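Local coordinates for protein putative D-arabinose 5-phosphate isomerase (Klebsiella pneumoniae subsp. pneumoniae, PDB 3K2V) that probably interconverts D-arabinose 5-phosphate and D-ribulose 5-phosphate through its isomerase domain, while its CBS pair binds CMP-Kdo between two subunits, consistent with a sensing role, at residues N31-T36 and H144-A149; L54-K59 and F77-L82; M71-I76 and C128-D133. One frame throughout, in Å; residues are numbered along the deposited sequence.

Contact 1 of 3, residues N31-T36 and H144-A149. With CMK (cytidine 5'-monophosphate 3-deoxy-beta-D-gulo-oct-2-ulo-pyranosonic acid), chain G.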
loop_
_atom_site.group_PDB
_atom_site.type_symbol
_atom_site.label_atom_id
_atom_site.label_comp_id
_atom_site.label_asym_id
_atom_site.label_seq_id
_atom_site.Cartn_x
_atom_site.Cartn_y
_atom_site.Cartn_z
ATOM N N ASN A 31 -18.594 -10.061 3.074
ATOM C CA ASN A 31 -18.568 -11.441 3.559
ATOM C C ASN A 31 -18.205 -12.434 2.452
ATOM O O ASN A 31 -17.542 -13.433 2.687
ATOM C CB ASN A 31 -19.961 -11.834 4.060
ATOM C CG ASN A 31 -19.933 -13.021 4.965
ATOM O OD1 ASN A 31 -19.073 -13.133 5.841
ATOM N ND2 ASN A 31 -20.878 -13.879 4.805
ATOM N N ASP A 32 -18.711 -12.173 1.256
ATOM C CA ASP A 32 -18.585 -13.089 0.151
ATOM C C ASP A 32 -17.338 -12.871 -0.677
ATOM O O ASP A 32 -17.107 -13.614 -1.612
ATOM C CB ASP A 32 -19.847 -13.011 -0.718
ATOM C CG ASP A 32 -21.119 -13.360 0.079
ATOM O OD1 ASP A 32 -21.027 -14.149 1.042
ATOM O OD2 ASP A 32 -22.204 -12.822 -0.215
ATOM N N ILE A 33 -16.539 -11.859 -0.356
ATOM C CA ILE A 33 -15.294 -11.647 -1.078
ATOM C C ILE A 33 -14.065 -11.540 -0.189
ATOM O O ILE A 33 -12.963 -11.559 -0.686
ATOM C CB ILE A 33 -15.366 -10.428 -2.015
ATOM C CG1 ILE A 33 -15.538 -9.112 -1.280
ATOM C CG2 ILE A 33 -16.535 -10.553 -2.984
ATOM C CD1 ILE A 33 -16.451 -8.146 -2.138
HETATM N N MSE A 34 -14.254 -11.440 1.119
HETATM C CA MSE A 34 -13.151 -11.286 2.032
HETATM C C MSE A 34 -12.275 -12.544 2.137
HETATM O O MSE A 34 -12.725 -13.665 1.882
HETATM C CB MSE A 34 -13.663 -10.923 3.421
HETATM C CG MSE A 34 -14.408 -12.037 4.119
HETATM SE SE MSE A 34 -15.192 -11.414 5.750
HETATM C CE MSE A 34 -15.941 -13.036 6.371
ATOM N N HIS A 35 -11.030 -12.331 2.557
ATOM C CA HIS A 35 -10.116 -13.401 2.927
ATOM C C HIS A 35 -10.453 -13.897 4.323
ATOM O O HIS A 35 -10.656 -13.110 5.245
ATOM C CB HIS A 35 -8.660 -12.890 2.873
ATOM C CG HIS A 35 -8.278 -12.395 1.518
ATOM N ND1 HIS A 35 -7.995 -13.248 0.473
ATOM C CD2 HIS A 35 -8.231 -11.140 1.010
ATOM C CE1 HIS A 35 -7.748 -12.532 -0.614
ATOM N NE2 HIS A 35 -7.874 -11.250 -0.310
ATOM N N THR A 36 -10.496 -15.211 4.479
ATOM C CA THR A 36 -10.830 -15.845 5.755
ATOM C C THR A 36 -9.836 -16.942 6.027
ATOM O O THR A 36 -9.009 -17.263 5.175
ATOM C CB THR A 36 -12.244 -16.463 5.710
ATOM O OG1 THR A 36 -12.248 -17.528 4.768
ATOM C CG2 THR A 36 -13.258 -15.432 5.271
ATOM N N HIS A 144 -7.666 -4.396 -3.845
ATOM C CA HIS A 144 -7.507 -5.301 -5.003
ATOM C C HIS A 144 -8.656 -6.302 -5.150
ATOM O O HIS A 144 -9.056 -6.620 -6.265
ATOM C CB HIS A 144 -6.202 -6.104 -4.923
ATOM C CG HIS A 144 -4.979 -5.307 -5.244
ATOM N ND1 HIS A 144 -4.897 -4.478 -6.338
ATOM C CD2 HIS A 144 -3.782 -5.228 -4.623
ATOM C CE1 HIS A 144 -3.704 -3.913 -6.373
ATOM N NE2 HIS A 144 -3.005 -4.356 -5.347
ATOM N N ASP A 145 -9.169 -6.785 -4.023
ATOM C CA ASP A 145 -10.303 -7.723 -3.997
ATOM C C ASP A 145 -11.580 -7.115 -4.582
ATOM O O ASP A 145 -12.381 -7.819 -5.200
ATOM C CB ASP A 145 -10.607 -8.175 -2.572
ATOM C CG ASP A 145 -9.442 -8.878 -1.911
ATOM O OD1 ASP A 145 -8.763 -9.649 -2.594
ATOM O OD2 ASP A 145 -9.203 -8.663 -0.703
ATOM N N LEU A 146 -11.764 -5.814 -4.403
ATOM C CA LEU A 146 -12.968 -5.151 -4.880
ATOM C C LEU A 146 -12.963 -4.933 -6.381
ATOM O O LEU A 146 -14.013 -4.638 -6.950
ATOM C CB LEU A 146 -13.216 -3.840 -4.128
ATOM C CG LEU A 146 -13.229 -3.987 -2.607
ATOM C CD1 LEU A 146 -13.557 -2.666 -1.944
ATOM C CD2 LEU A 146 -14.171 -5.085 -2.103
ATOM N N LEU A 147 -11.822 -5.145 -7.036
ATOM C CA LEU A 147 -11.724 -5.032 -8.492
ATOM C C LEU A 147 -11.403 -6.341 -9.231
ATOM O O LEU A 147 -11.169 -6.313 -10.436
ATOM C CB LEU A 147 -10.631 -4.032 -8.858
ATOM C CG LEU A 147 -10.410 -2.841 -7.931
ATOM C CD1 LEU A 147 -9.088 -2.192 -8.328
ATOM C CD2 LEU A 147 -11.581 -1.860 -7.959
ATOM N N ARG A 148 -11.353 -7.474 -8.538
ATOM C CA ARG A 148 -11.081 -8.754 -9.208
ATOM C C ARG A 148 -12.398 -9.440 -9.591
ATOM O O ARG A 148 -13.481 -8.910 -9.295
ATOM C CB ARG A 148 -10.190 -9.666 -8.337
ATOM C CG ARG A 148 -10.909 -10.548 -7.303
ATOM C CD ARG A 148 -9.923 -11.471 -6.590
ATOM N NE ARG A 148 -9.122 -10.748 -5.596
ATOM C CZ ARG A 148 -7.807 -10.901 -5.404
ATOM N NH1 ARG A 148 -7.098 -11.764 -6.130
ATOM N NH2 ARG A 148 -7.187 -10.176 -4.472
ATOM N N ALA A 149 -12.297 -10.604 -10.250
ATOM C CA ALA A 149 -13.463 -11.445 -10.614
ATOM C C ALA A 149 -14.433 -10.694 -11.519
ATOM O O ALA A 149 -14.025 -9.775 -12.234
ATOM C CB ALA A 149 -14.188 -11.971 -9.363
HETATM N N1C CMK G . 6.631 -1.375 -8.389
HETATM C C2C CMK G . 7.037 -1.007 -9.715
HETATM N N3C CMK G . 6.411 0.066 -10.332
HETATM C C4C CMK G . 5.394 0.784 -9.690
HETATM C C5C CMK G . 4.990 0.430 -8.410
HETATM C C6C CMK G . 5.605 -0.654 -7.767
HETATM O O2C CMK G . 7.937 -1.606 -10.304
HETATM N N4C CMK G . 4.834 1.809 -10.332
HETATM C "C1'" CMK G . 7.296 -2.536 -7.704
HETATM C "C2'" CMK G . 7.768 -2.240 -6.260
HETATM O "O2'" CMK G . 9.070 -1.609 -6.231
HETATM C "C3'" CMK G . 7.792 -3.637 -5.640
HETATM C "C4'" CMK G . 6.758 -4.454 -6.459
HETATM O "O4'" CMK G . 6.368 -3.648 -7.609
HETATM O "O3'" CMK G . 9.108 -4.186 -5.786
HETATM C "C5'" CMK G . 5.395 -4.544 -5.699
HETATM O "O5'" CMK G . 4.941 -3.188 -5.280
HETATM P PA CMK G . 4.331 -3.028 -3.779
HETATM O O1A CMK G . 5.618 -3.175 -2.917
HETATM O O2A CMK G . 3.633 -1.738 -3.610
HETATM O O6 CMK G . 1.550 -5.638 -2.851
HETATM C C2 CMK G . 2.800 -4.983 -2.440
HETATM O O2 CMK G . 3.343 -4.334 -3.636
HETATM C C3 CMK G . 2.497 -3.943 -1.366
HETATM C C4 CMK G . 1.693 -4.556 -0.224
HETATM O O4 CMK G . 1.400 -3.513 0.719
HETATM C C5 CMK G . 0.416 -5.215 -0.737
HETATM C C6 CMK G . 0.835 -6.288 -1.757
HETATM C C7 CMK G . -0.203 -7.278 -2.348
HETATM C C1 CMK G . 3.870 -5.952 -1.872
HETATM O O1X CMK G . 5.053 -5.638 -2.111
HETATM O O1Y CMK G . 3.522 -6.931 -1.162
HETATM O O5 CMK G . -0.402 -4.238 -1.372
HETATM C C8 CMK G . -1.271 -6.643 -3.226
HETATM O O8 CMK G . -1.652 -7.587 -4.255
HETATM O O7 CMK G . 0.476 -8.251 -3.157
#
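Asp145 of the C-terminal helix 143-146 and His35 of the loop 31-36 reach toward each other from opposite directions, with the carboxylate at the edge of the imidazole by NE2. NE2 of His35 donates to OD1 of Asp145 over 2.9 Å, but the bond is weak, bent to 136° at the hydrogen, and the carboxylate is turned 56° from the ring plane. With CG anti to its own carbonyl carbon (chi1 -59°), His35 swings its ring from the loop toward the helix. OD1 of Asp145 also takes a salt bridge from Arg148 NH2, while OD2 accepts from the backbone N of His142. In the CBS pair this joins the loop 31-36, in the first CBS motif, to the C-terminal end of the second. Beside the polar pair, Ile33 supplies an apolar contact: its CD1 reaches CD2 of Leu146 at 3.8 Å, the two side chains crossing at about a right angle. Both also rest on Ala114 of helix 114-124. His144, whose O accepts from Leu147 N, leaves the helix at about a right angle to Asp145 and brings CD2 to within 3.2 Å of O8 of a CMP-Kdo molecule (chain G).

Contact 2 of 3, residues L54-K59 and F77-L82. With CMK (cytidine 5'-monophosphate 3-deoxy-beta-D-gulo-oct-2-ulo-pyranosonic acid), chain C.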
loop_
_atom_site.group_PDB
_atom_site.type_symbol
_atom_site.label_atom_id
_atom_site.label_comp_id
_atom_site.label_asym_id
_atom_site.label_seq_id
_atom_site.Cartn_x
_atom_site.Cartn_y
_atom_site.Cartn_z
ATOM N N LEU A 54 7.051 -11.099 8.413
ATOM C CA LEU A 54 6.955 -12.355 7.704
ATOM C C LEU A 54 5.483 -12.671 7.381
ATOM O O LEU A 54 5.154 -13.130 6.266
ATOM C CB LEU A 54 7.614 -13.477 8.515
ATOM C CG LEU A 54 7.565 -14.861 7.858
ATOM C CD1 LEU A 54 8.312 -14.832 6.518
ATOM C CD2 LEU A 54 8.110 -15.947 8.808
ATOM N N GLU A 55 4.596 -12.401 8.332
ATOM C CA GLU A 55 3.174 -12.688 8.152
ATOM C C GLU A 55 2.606 -11.783 7.072
ATOM O O GLU A 55 1.850 -12.264 6.210
ATOM C CB GLU A 55 2.410 -12.532 9.466
ATOM C CG GLU A 55 0.876 -12.788 9.396
ATOM C CD GLU A 55 0.472 -14.265 9.259
ATOM O OE1 GLU A 55 1.368 -15.138 9.203
ATOM O OE2 GLU A 55 -0.765 -14.552 9.212
ATOM N N ILE A 56 3.002 -10.502 7.085
ATOM C CA ILE A 56 2.605 -9.555 6.049
ATOM C C ILE A 56 3.043 -10.069 4.681
ATOM O O ILE A 56 2.235 -10.091 3.734
ATOM C CB ILE A 56 3.171 -8.117 6.274
ATOM C CG1 ILE A 56 2.543 -7.468 7.500
ATOM C CG2 ILE A 56 2.945 -7.239 5.001
ATOM C CD1 ILE A 56 3.171 -6.066 7.881
ATOM N N THR A 57 4.304 -10.493 4.568
ATOM C CA THR A 57 4.815 -10.975 3.298
ATOM C C THR A 57 4.051 -12.208 2.818
ATOM O O THR A 57 3.638 -12.275 1.663
ATOM C CB THR A 57 6.310 -11.304 3.390
ATOM O OG1 THR A 57 7.009 -10.128 3.823
ATOM C CG2 THR A 57 6.831 -11.748 2.043
ATOM N N ARG A 58 3.840 -13.161 3.714
ATOM C CA ARG A 58 3.198 -14.390 3.319
ATOM C C ARG A 58 1.753 -14.237 2.900
ATOM O O ARG A 58 1.330 -14.906 1.976
ATOM C CB ARG A 58 3.352 -15.451 4.389
ATOM C CG ARG A 58 4.731 -15.986 4.322
ATOM C CD ARG A 58 5.125 -16.689 5.550
ATOM N NE ARG A 58 6.408 -17.331 5.323
ATOM C CZ ARG A 58 6.984 -18.143 6.193
ATOM N NH1 ARG A 58 6.354 -18.410 7.340
ATOM N NH2 ARG A 58 8.166 -18.693 5.908
ATOM N N LYS A 59 1.003 -13.339 3.530
ATOM C CA LYS A 59 -0.430 -13.250 3.214
ATOM C C LYS A 59 -0.738 -12.232 2.126
ATOM O O LYS A 59 -1.868 -12.188 1.608
ATOM C CB LYS A 59 -1.265 -13.027 4.479
ATOM C CG LYS A 59 -1.028 -14.054 5.603
ATOM C CD LYS A 59 -1.155 -15.508 5.175
ATOM C CE LYS A 59 -0.902 -16.509 6.320
ATOM N NZ LYS A 59 -1.750 -16.335 7.526
ATOM N N PHE A 77 -0.889 -3.503 11.816
ATOM C CA PHE A 77 0.395 -2.957 11.361
ATOM C C PHE A 77 0.487 -3.099 9.859
ATOM O O PHE A 77 0.335 -4.207 9.326
ATOM C CB PHE A 77 1.512 -3.692 12.043
ATOM C CG PHE A 77 2.863 -3.043 11.883
ATOM C CD1 PHE A 77 3.203 -1.950 12.645
ATOM C CD2 PHE A 77 3.794 -3.559 11.007
ATOM C CE1 PHE A 77 4.489 -1.341 12.522
ATOM C CE2 PHE A 77 5.069 -2.983 10.882
ATOM C CZ PHE A 77 5.409 -1.885 11.641
ATOM N N THR A 78 0.724 -1.979 9.184
ATOM C CA THR A 78 0.836 -1.932 7.728
ATOM C C THR A 78 2.274 -1.633 7.283
ATOM O O THR A 78 3.114 -1.215 8.093
ATOM C CB THR A 78 -0.054 -0.807 7.148
ATOM O OG1 THR A 78 0.479 0.471 7.522
ATOM C CG2 THR A 78 -1.513 -0.922 7.626
ATOM N N ASP A 79 2.551 -1.806 5.986
ATOM C CA ASP A 79 3.846 -1.406 5.428
ATOM C C ASP A 79 4.111 0.089 5.646
ATOM O O ASP A 79 5.227 0.494 5.933
ATOM C CB ASP A 79 3.926 -1.747 3.938
ATOM C CG ASP A 79 4.020 -3.257 3.673
ATOM O OD1 ASP A 79 4.376 -4.025 4.606
ATOM O OD2 ASP A 79 3.731 -3.686 2.529
ATOM N N GLY A 80 3.071 0.916 5.540
ATOM C CA GLY A 80 3.209 2.333 5.859
ATOM C C GLY A 80 3.652 2.587 7.309
ATOM O O GLY A 80 4.439 3.494 7.574
ATOM N N ASP A 81 3.103 1.817 8.235
ATOM C CA ASP A 81 3.494 1.905 9.638
ATOM C C ASP A 81 4.989 1.613 9.843
ATOM O O ASP A 81 5.633 2.254 10.675
ATOM C CB ASP A 81 2.656 0.966 10.499
ATOM C CG ASP A 81 1.198 1.393 10.591
ATOM O OD1 ASP A 81 0.915 2.611 10.562
ATOM O OD2 ASP A 81 0.340 0.502 10.700
ATOM N N LEU A 82 5.528 0.652 9.094
ATOM C CA LEU A 82 6.957 0.334 9.168
ATOM C C LEU A 82 7.790 1.542 8.770
ATOM O O LEU A 82 8.749 1.905 9.462
ATOM C CB LEU A 82 7.331 -0.873 8.322
ATOM C CG LEU A 82 8.802 -1.279 8.368
ATOM C CD1 LEU A 82 9.183 -1.707 9.796
ATOM C CD2 LEU A 82 9.108 -2.411 7.357
HETATM N N1C CMK C . -5.115 1.439 9.430
HETATM C C2C CMK C . -6.155 1.137 10.323
HETATM N N3C CMK C . -7.087 0.177 9.927
HETATM C C4C CMK C . -7.067 -0.439 8.686
HETATM C C5C CMK C . -6.028 -0.136 7.790
HETATM C C6C CMK C . -5.061 0.811 8.171
HETATM O O2C CMK C . -6.240 1.656 11.448
HETATM N N4C CMK C . -8.039 -1.342 8.430
HETATM C "C1'" CMK C . -4.092 2.462 9.853
HETATM C "C2'" CMK C . -2.653 1.990 9.605
HETATM O "O2'" CMK C . -2.219 1.246 10.753
HETATM C "C3'" CMK C . -1.914 3.319 9.451
HETATM C "C4'" CMK C . -2.978 4.249 8.833
HETATM O "O4'" CMK C . -4.304 3.595 9.020
HETATM O "O3'" CMK C . -1.538 3.808 10.726
HETATM C "C5'" CMK C . -2.845 4.397 7.324
HETATM O "O5'" CMK C . -2.783 3.109 6.656
HETATM P PA CMK C . -1.582 2.916 5.542
HETATM O O1A CMK C . -0.273 2.924 6.251
HETATM O O2A CMK C . -1.795 1.645 4.781
HETATM O O6 CMK C . -1.539 5.542 2.653
HETATM C C2 CMK C . -0.804 4.848 3.691
HETATM O O2 CMK C . -1.782 4.216 4.570
HETATM C C3 CMK C . 0.126 3.827 3.013
HETATM C C4 CMK C . 0.924 4.413 1.828
HETATM O O4 CMK C . 1.674 3.354 1.161
HETATM C C5 CMK C . 0.034 5.144 0.847
HETATM C C6 CMK C . -0.725 6.198 1.644
HETATM C C7 CMK C . -1.710 6.985 0.791
HETATM C C1 CMK C . -0.058 5.825 4.620
HETATM O O1X CMK C . -0.787 6.541 5.342
HETATM O O1Y CMK C . 1.190 5.820 4.646
HETATM O O5 CMK C . -0.894 4.245 0.195
HETATM C C8 CMK C . -2.322 8.148 1.588
HETATM O O8 CMK C . -3.404 8.677 0.826
HETATM O O7 CMK C . -1.033 7.515 -0.331
#
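Helix 54-59 lies against the junction of strand 77-78 and helix 79-82, the CA atoms of Ile56 and Thr78 being 8.0 Å apart and Ile56 facing Phe77 and Asp79. These are elements of the beta-alpha-beta-beta-alpha CBS fold, with the first helix packed on the third strand and its turn into the second helix. Ile56 carries the contact with both branches. Its CD1 comes to the edge of the Phe77 ring, 4.1 Å from CD2, and also sits beside the Phe77 carbonyl. The other branch, CG2, anti to the backbone N, passes alongside the Asp79 carboxylate, 3.5 Å from OD1. That oxygen has its main partner elsewhere, in a salt bridge to Arg83 of the second subunit, so Ile56 supplies an apolar flank to a charged group of the dimer interface.

On the far side of the turn, Thr78 and Asp81 form a capping box: Asp81 N donates to Thr78 OG1 at 3.0 Å, and Thr78 N to Asp81 OD2. The box also holds CMP-Kdo (chain C): Thr78 OG1 donates to its phosphate oxygen O1A at 2.9 Å, and the ribose hydroxyls O3' and O2' donate to OD1 and OD2 of Asp81, each at 2.7 Å.

Contact 3 of 3, residues M71-I76 and C128-D133. With CMK (cytidine 5'-monophosphate 3-deoxy-beta-D-gulo-oct-2-ulo-pyranosonic acid), chain C.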
loop_
_atom_site.group_PDB
_atom_site.type_symbol
_atom_site.label_atom_id
_atom_site.label_comp_id
_atom_site.label_asym_id
_atom_site.label_seq_id
_atom_site.Cartn_x
_atom_site.Cartn_y
_atom_site.Cartn_z
HETATM N N MSE A 71 -9.260 -14.314 18.882
HETATM C CA MSE A 71 -9.344 -13.607 17.599
HETATM C C MSE A 71 -10.022 -12.241 17.702
HETATM O O MSE A 71 -10.584 -11.749 16.729
HETATM C CB MSE A 71 -10.004 -14.475 16.509
HETATM C CG MSE A 71 -9.143 -15.622 16.017
HETATM SE SE MSE A 71 -7.468 -15.048 15.169
HETATM C CE MSE A 71 -8.203 -13.947 13.867
ATOM N N ASN A 72 -9.949 -11.603 18.865
ATOM C CA ASN A 72 -10.328 -10.215 18.975
ATOM C C ASN A 72 -9.174 -9.321 18.535
ATOM O O ASN A 72 -8.016 -9.598 18.821
ATOM C CB ASN A 72 -10.708 -9.872 20.403
ATOM C CG ASN A 72 -12.002 -10.504 20.813
ATOM O OD1 ASN A 72 -12.965 -10.518 20.049
ATOM N ND2 ASN A 72 -12.040 -11.036 22.029
ATOM N N ILE A 73 -9.513 -8.250 17.853
ATOM C CA ILE A 73 -8.539 -7.331 17.288
ATOM C C ILE A 73 -7.950 -6.491 18.411
ATOM O O ILE A 73 -8.677 -5.842 19.138
ATOM C CB ILE A 73 -9.230 -6.377 16.288
ATOM C CG1 ILE A 73 -9.834 -7.172 15.109
ATOM C CG2 ILE A 73 -8.278 -5.309 15.777
ATOM C CD1 ILE A 73 -10.973 -6.417 14.392
ATOM N N ILE A 74 -6.629 -6.509 18.524
ATOM C CA ILE A 74 -5.910 -5.644 19.439
ATOM C C ILE A 74 -5.328 -4.469 18.651
ATOM O O ILE A 74 -5.349 -3.333 19.107
ATOM C CB ILE A 74 -4.778 -6.400 20.125
ATOM C CG1 ILE A 74 -5.324 -7.617 20.861
ATOM C CG2 ILE A 74 -3.969 -5.447 21.092
ATOM C CD1 ILE A 74 -4.198 -8.441 21.523
ATOM N N GLY A 75 -4.846 -4.741 17.453
ATOM C CA GLY A 75 -4.179 -3.731 16.664
ATOM C C GLY A 75 -3.943 -4.185 15.246
ATOM O O GLY A 75 -4.364 -5.293 14.843
ATOM N N ILE A 76 -3.333 -3.307 14.460
ATOM C CA ILE A 76 -2.909 -3.635 13.112
ATOM C C ILE A 76 -1.556 -2.998 12.842
ATOM O O ILE A 76 -1.131 -2.077 13.554
ATOM C CB ILE A 76 -3.926 -3.170 12.015
ATOM C CG1 ILE A 76 -3.880 -1.653 11.793
ATOM C CG2 ILE A 76 -5.330 -3.641 12.334
ATOM C CD1 ILE A 76 -4.817 -0.911 12.641
ATOM N N CYS A 128 -6.761 -1.601 2.806
ATOM C CA CYS A 128 -7.209 -2.908 3.334
ATOM C C CYS A 128 -7.985 -2.669 4.629
ATOM O O CYS A 128 -7.501 -1.933 5.496
ATOM C CB CYS A 128 -5.987 -3.845 3.550
ATOM S SG CYS A 128 -6.362 -5.643 3.749
ATOM N N VAL A 129 -9.179 -3.282 4.765
ATOM C CA VAL A 129 -10.080 -3.039 5.886
ATOM C C VAL A 129 -10.396 -4.371 6.593
ATOM O O VAL A 129 -10.498 -5.432 5.951
ATOM C CB VAL A 129 -11.359 -2.285 5.410
ATOM C CG1 VAL A 129 -12.146 -3.129 4.419
ATOM C CG2 VAL A 129 -12.274 -1.888 6.567
ATOM N N LEU A 130 -10.491 -4.313 7.918
ATOM C CA LEU A 130 -10.806 -5.503 8.697
ATOM C C LEU A 130 -12.310 -5.725 8.613
ATOM O O LEU A 130 -13.088 -4.757 8.566
ATOM C CB LEU A 130 -10.409 -5.317 10.158
ATOM C CG LEU A 130 -8.940 -4.939 10.402
ATOM C CD1 LEU A 130 -8.769 -4.647 11.882
ATOM C CD2 LEU A 130 -8.029 -6.062 9.929
ATOM N N VAL A 131 -12.720 -6.981 8.588
ATOM C CA VAL A 131 -14.153 -7.316 8.636
ATOM C C VAL A 131 -14.367 -7.971 9.985
ATOM O O VAL A 131 -13.683 -8.946 10.317
ATOM C CB VAL A 131 -14.599 -8.205 7.488
ATOM C CG1 VAL A 131 -16.125 -8.432 7.566
ATOM C CG2 VAL A 131 -14.225 -7.574 6.125
ATOM N N ALA A 132 -15.260 -7.406 10.776
ATOM C CA ALA A 132 -15.406 -7.801 12.164
ATOM C C ALA A 132 -16.837 -7.809 12.630
ATOM O O ALA A 132 -17.685 -7.063 12.118
ATOM C CB ALA A 132 -14.600 -6.857 13.090
ATOM N N ASP A 133 -17.070 -8.636 13.642
ATOM C CA ASP A 133 -18.261 -8.571 14.484
ATOM C C ASP A 133 -17.826 -8.037 15.859
ATOM O O ASP A 133 -17.328 -8.788 16.702
ATOM C CB ASP A 133 -18.890 -9.954 14.636
ATOM C CG ASP A 133 -19.977 -9.984 15.720
ATOM O OD1 ASP A 133 -20.638 -8.933 15.928
ATOM O OD2 ASP A 133 -20.133 -11.026 16.403
HETATM N N1C CMK C . -5.115 1.439 9.430
HETATM C C2C CMK C . -6.155 1.137 10.323
HETATM N N3C CMK C . -7.087 0.177 9.927
HETATM C C4C CMK C . -7.067 -0.439 8.686
HETATM C C5C CMK C . -6.028 -0.136 7.790
HETATM C C6C CMK C . -5.061 0.811 8.171
HETATM O O2C CMK C . -6.240 1.656 11.448
HETATM N N4C CMK C . -8.039 -1.342 8.430
HETATM C "C1'" CMK C . -4.092 2.462 9.853
HETATM C "C2'" CMK C . -2.653 1.990 9.605
HETATM O "O2'" CMK C . -2.219 1.246 10.753
HETATM C "C3'" CMK C . -1.914 3.319 9.451
HETATM C "C4'" CMK C . -2.978 4.249 8.833
HETATM O "O4'" CMK C . -4.304 3.595 9.020
HETATM O "O3'" CMK C . -1.538 3.808 10.726
HETATM C "C5'" CMK C . -2.845 4.397 7.324
HETATM O "O5'" CMK C . -2.783 3.109 6.656
HETATM P PA CMK C . -1.582 2.916 5.542
HETATM O O1A CMK C . -0.273 2.924 6.251
HETATM O O2A CMK C . -1.795 1.645 4.781
HETATM O O6 CMK C . -1.539 5.542 2.653
HETATM C C2 CMK C . -0.804 4.848 3.691
HETATM O O2 CMK C . -1.782 4.216 4.570
HETATM C C3 CMK C . 0.126 3.827 3.013
HETATM C C4 CMK C . 0.924 4.413 1.828
HETATM O O4 CMK C . 1.674 3.354 1.161
HETATM C C5 CMK C . 0.034 5.144 0.847
HETATM C C6 CMK C . -0.725 6.198 1.644
HETATM C C7 CMK C . -1.710 6.985 0.791
HETATM C C1 CMK C . -0.058 5.825 4.620
HETATM O O1X CMK C . -0.787 6.541 5.342
HETATM O O1Y CMK C . 1.190 5.820 4.646
HETATM O O5 CMK C . -0.894 4.245 0.195
HETATM C C8 CMK C . -2.322 8.148 1.588
HETATM O O8 CMK C . -3.404 8.677 0.826
HETATM O O7 CMK C . -1.033 7.515 -0.331
#
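Ile73 and Ile76 of strand 73-76 face Leu130 and Ala132 of strand 128-133, which runs almost exactly antiparallel at an angle of 177°. The axes are 10.3 Å apart at their closest, too far for backbone pairing; the two strands come from different CBS motifs and lie in different sheets, and side chains alone bridge the gap. Ahead of the strand, a backbone hydrogen bond from Met71 to Leu137 places the loop against strand 136-142.

Ile73 is the first residue to reach across. Its CG1 lies anti to the carbonyl carbon (chi1 -62°) and the chain runs on extended, so that CD1 meets Leu130 CD1 tip to tip at 3.8 Å and lies 3.9 Å from Ala132 CB. Ile74 and Gly75 both face Ile66 of the neighbouring strand 63-67, a classic beta bulge. This extra residue resets the alternation of the strand: Ile73 and Ile76, three positions apart, both point toward the second sheet. In the conformer described, Ile76 crosses Leu130 obliquely and places CG2 3.6 Å from Leu130 CD1, so the CD1 methyl of Leu130 lies between Ile73 and Ile76. Leu130 and Ala132, two apart, keep the regular alternation of an ordinary strand, while Val131 turns its side chain back to Met34 and Val141.

At the far end of the pair the apolar layer gives way to the nucleotide pocket. In this one of its two conformers, the other branch of Ile76 turns to the cytosine ring of CMP-Kdo (chain C), and opposite it the second strand offers backbone: the exocyclic N4C of the cytosine donates to Cys128 O at 3.0 Å, with an angle of 149° at the hydrogen.

Overall arrangement
From the N terminus, the loop 31-36, in the first CBS motif, opens the wide loop that contact 1 closes only at the C-terminal residues 144-149, tying the two ends of the CBS pair together. Nested within it, contact 2 closes a short loop from helix 49-59 to the junction of strand 73-78 with helix 79-86. Contact 3 starts on that same strand, before the turn is reached, and ends on strand 128-133, so its segments alternate with those of contact 2. It too is nested in contact 1, and touches it where Met34 packs on Val131. Contacts 2 and 3 share one CMP-Kdo molecule, while contacts 1 and 2 also touch the second subunit.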